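Side-chain contact in cytochrome c2 (Blastochloris viridis, PDB 1CO6), which carries electrons through its covalently bound heme c, acting as donor to the oxidized bacteriochlorophyll of the photosynthetic apparatus in purple bacteria: residues Gln8-Cys13 / His17-Gly22. Residues are numbered along the deposited sequence; the frame is centred on the assembly and turned at random.
Sequences QVFKQC and HSIGPG. With HEC (heme c), chain B.
Between Cys-13 and Ile-19 stands the ring of Phe-10: CB of Cys-13 lies over the centre of one face, 3.6 Å above the plane, while CG2 of Ile-19 comes in obliquely at CE1, also 3.6 Å away. The other flat group, the imidazole of His-17, has the heme meso carbon CHA at its edge and in its plane, and O of Cys-13 also at the edge, near the plane. Cys-13 and His-17 are the first and last residues of the class I cytochrome c heme-attachment motif, CXXCH, which starts in the last turn of helix 3-14 and runs on into the loop; Phe-10 lies about one turn earlier. Phenylalanine suits its buried place because it is wide and wholly apolar: with CG anti to the backbone N (chi1 -159°), the ring reaches from the helix to the following loop. It also meets Tyr-96 and Leu-93 of helix 87-98, so this is where the N- and C-terminal helices pack. Branched Ile-19 touches the phenyl ring with CB and CG2 and also packs against Tyr-96 and Ile-97. Cys-13 supplies the thiol for a thioether, SG to heme CAB at 1.9 Å, and Cys-16 makes the second covalent link. The carbonyl O of Cys-13 accepts the backbone N-H of His-17 at 2.9 Å, a bent bond (142° at the hydrogen) that ties the helix end to the start of the loop. Histidine can serve two partners at once. ND1 donates to the carbonyl O of Pro-29, which fixes the ring's rotation and probably makes the imidazole a stronger donor to the metal. Met-79 supplies the other axial ligand through SD, and NE2 of His-17 binds the heme iron at 2.0 Å.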
loop_
_atom_site.group_PDB
_atom_site.type_symbol
_atom_site.label_atom_id
_atom_site.label_comp_id
_atom_site.label_asym_id
_atom_site.label_seq_id
_atom_site.Cartn_x
_atom_site.Cartn_y
_atom_site.Cartn_z
ATOM N N GLN A 8 -5.778 -9.736 -8.241
ATOM C CA GLN A 8 -4.785 -10.810 -8.363
ATOM C C GLN A 8 -3.379 -10.346 -8.018
ATOM O O GLN A 8 -2.652 -11.115 -7.390
ATOM C CB GLN A 8 -4.732 -11.427 -9.770
ATOM C CG GLN A 8 -6.119 -11.935 -10.163
ATOM C CD GLN A 8 -6.454 -13.148 -9.294
ATOM O OE1 GLN A 8 -7.554 -13.308 -8.754
ATOM N NE2 GLN A 8 -5.417 -13.995 -9.165
ATOM N N VAL A 9 -2.990 -9.160 -8.487
ATOM C CA VAL A 9 -1.657 -8.638 -8.144
ATOM C C VAL A 9 -1.619 -8.466 -6.610
ATOM O O VAL A 9 -0.556 -8.699 -6.005
ATOM C CB VAL A 9 -1.368 -7.342 -8.945
ATOM C CG1 VAL A 9 -0.060 -6.699 -8.518
ATOM C CG2 VAL A 9 -1.402 -7.508 -10.454
ATOM N N PHE A 10 -2.727 -8.086 -5.973
ATOM C CA PHE A 10 -2.816 -7.879 -4.525
ATOM C C PHE A 10 -2.442 -9.089 -3.664
ATOM O O PHE A 10 -2.084 -8.979 -2.484
ATOM C CB PHE A 10 -4.165 -7.327 -4.056
ATOM C CG PHE A 10 -4.074 -6.662 -2.686
ATOM C CD1 PHE A 10 -4.474 -7.370 -1.545
ATOM C CD2 PHE A 10 -3.503 -5.392 -2.573
ATOM C CE1 PHE A 10 -4.397 -6.776 -0.284
ATOM C CE2 PHE A 10 -3.405 -4.797 -1.306
ATOM C CZ PHE A 10 -3.835 -5.512 -0.168
ATOM N N LYS A 11 -2.529 -10.279 -4.268
ATOM C CA LYS A 11 -2.195 -11.539 -3.571
ATOM C C LYS A 11 -0.774 -11.474 -3.033
ATOM O O LYS A 11 -0.574 -11.986 -1.913
ATOM C CB LYS A 11 -2.471 -12.749 -4.454
ATOM C CG LYS A 11 -3.926 -13.220 -4.329
ATOM C CD LYS A 11 -4.462 -13.800 -5.618
ATOM C CE LYS A 11 -3.839 -15.130 -5.981
ATOM N NZ LYS A 11 -2.462 -14.949 -6.520
ATOM N N GLN A 12 0.147 -10.838 -3.715
ATOM C CA GLN A 12 1.531 -10.721 -3.187
ATOM C C GLN A 12 1.490 -9.923 -1.892
ATOM O O GLN A 12 2.067 -10.331 -0.868
ATOM C CB GLN A 12 2.560 -10.257 -4.176
ATOM C CG GLN A 12 2.249 -9.466 -5.388
ATOM C CD GLN A 12 3.396 -9.315 -6.362
ATOM O OE1 GLN A 12 3.236 -9.232 -7.601
ATOM N NE2 GLN A 12 4.629 -9.226 -5.872
ATOM N N CYS A 13 0.705 -8.865 -1.841
ATOM C CA CYS A 13 0.548 -8.005 -0.680
ATOM C C CYS A 13 -0.219 -8.636 0.487
ATOM O O CYS A 13 0.098 -8.293 1.627
ATOM C CB CYS A 13 -0.285 -6.753 -1.064
ATOM S SG CYS A 13 0.181 -6.040 -2.677
ATOM N N HIS A 17 -0.496 -7.647 4.366
ATOM C CA HIS A 17 -1.473 -6.562 4.535
ATOM C C HIS A 17 -2.903 -7.035 4.352
ATOM O O HIS A 17 -3.182 -7.964 3.557
ATOM C CB HIS A 17 -1.182 -5.495 3.423
ATOM C CG HIS A 17 0.073 -4.713 3.507
ATOM N ND1 HIS A 17 0.207 -3.656 4.333
ATOM C CD2 HIS A 17 1.184 -4.744 2.732
ATOM C CE1 HIS A 17 1.419 -3.150 4.144
ATOM N NE2 HIS A 17 2.090 -3.762 3.127
ATOM N N SER A 18 -3.776 -6.395 5.088
ATOM C CA SER A 18 -5.220 -6.593 4.996
ATOM C C SER A 18 -5.848 -5.356 4.299
ATOM O O SER A 18 -5.335 -4.225 4.352
ATOM C CB SER A 18 -5.878 -6.760 6.378
ATOM O OG SER A 18 -5.422 -8.035 6.817
ATOM N N ILE A 19 -6.985 -5.592 3.689
ATOM C CA ILE A 19 -7.834 -4.618 2.984
ATOM C C ILE A 19 -9.285 -5.116 3.039
ATOM O O ILE A 19 -9.560 -6.357 3.122
ATOM C CB ILE A 19 -7.266 -4.452 1.515
ATOM C CG1 ILE A 19 -7.632 -3.050 0.941
ATOM C CG2 ILE A 19 -7.729 -5.637 0.598
ATOM C CD1 ILE A 19 -7.024 -2.735 -0.470
ATOM N N GLY A 20 -10.265 -4.236 2.983
ATOM C CA GLY A 20 -11.672 -4.725 3.013
ATOM C C GLY A 20 -12.182 -4.622 4.442
ATOM O O GLY A 20 -11.500 -4.209 5.370
ATOM N N PRO A 21 -13.446 -5.001 4.602
ATOM C CA PRO A 21 -14.156 -4.947 5.890
ATOM C C PRO A 21 -13.496 -5.818 6.936
ATOM O O PRO A 21 -13.027 -6.943 6.643
ATOM C CB PRO A 21 -15.592 -5.324 5.511
ATOM C CG PRO A 21 -15.674 -4.882 4.051
ATOM C CD PRO A 21 -14.340 -5.508 3.516
ATOM N N GLY A 22 -13.379 -5.303 8.142
ATOM C CA GLY A 22 -12.720 -6.042 9.225
ATOM C C GLY A 22 -11.220 -6.175 9.079
ATOM O O GLY A 22 -10.612 -7.012 9.766
HETATM FE FE HEC B . 3.812 -3.296 2.283
HETATM C CHA HEC B . 4.190 -0.717 4.382
HETATM C CHB HEC B . 1.973 -1.339 0.153
HETATM C CHC HEC B . 3.659 -5.902 -0.003
HETATM C CHD HEC B . 5.259 -5.421 4.597
HETATM N NA HEC B . 3.171 -1.380 2.281
HETATM C C1A HEC B . 3.552 -0.394 3.186
HETATM C C2A HEC B . 3.107 0.884 2.705
HETATM C C3A HEC B . 2.504 0.692 1.524
HETATM C C4A HEC B . 2.541 -0.722 1.219
HETATM C CMA HEC B . 1.869 1.744 0.584
HETATM C CAA HEC B . 3.226 2.226 3.495
HETATM C CBA HEC B . 2.025 2.282 4.486
HETATM C CGA HEC B . 1.865 3.524 5.328
HETATM O O1A HEC B . 2.666 4.428 5.156
HETATM O O2A HEC B . 0.902 3.481 6.134
HETATM N NB HEC B . 2.978 -3.571 0.489
HETATM C C1B HEC B . 2.195 -2.635 -0.198
HETATM C C2B HEC B . 1.750 -3.243 -1.428
HETATM C C3B HEC B . 2.246 -4.482 -1.490
HETATM C C4B HEC B . 2.994 -4.725 -0.293
HETATM C CMB HEC B . 0.862 -2.481 -2.436
HETATM C CAB HEC B . 1.978 -5.506 -2.644
HETATM C CBB HEC B . 2.642 -5.209 -3.853
HETATM N NC HEC B . 4.359 -5.255 2.302
HETATM C C1C HEC B . 4.218 -6.139 1.257
HETATM C C2C HEC B . 4.739 -7.425 1.686
HETATM C C3C HEC B . 5.216 -7.291 2.929
HETATM C C4C HEC B . 4.955 -5.941 3.354
HETATM C CMC HEC B . 4.773 -8.677 0.785
HETATM C CAC HEC B . 5.816 -8.445 3.833
HETATM C CBC HEC B . 6.920 -9.196 3.394
HETATM N ND HEC B . 4.532 -3.102 4.150
HETATM C C1D HEC B . 5.152 -4.089 4.920
HETATM C C2D HEC B . 5.672 -3.458 6.136
HETATM C C3D HEC B . 5.356 -2.163 6.088
HETATM C C4D HEC B . 4.671 -1.920 4.849
HETATM C CMD HEC B . 6.431 -4.248 7.233
HETATM C CAD HEC B . 5.745 -1.045 7.093
HETATM C CBD HEC B . 7.032 -0.309 6.600
HETATM C CGD HEC B . 7.774 0.427 7.700
HETATM O O1D HEC B . 8.940 0.741 7.310
HETATM O O2D HEC B . 7.244 0.674 8.810
#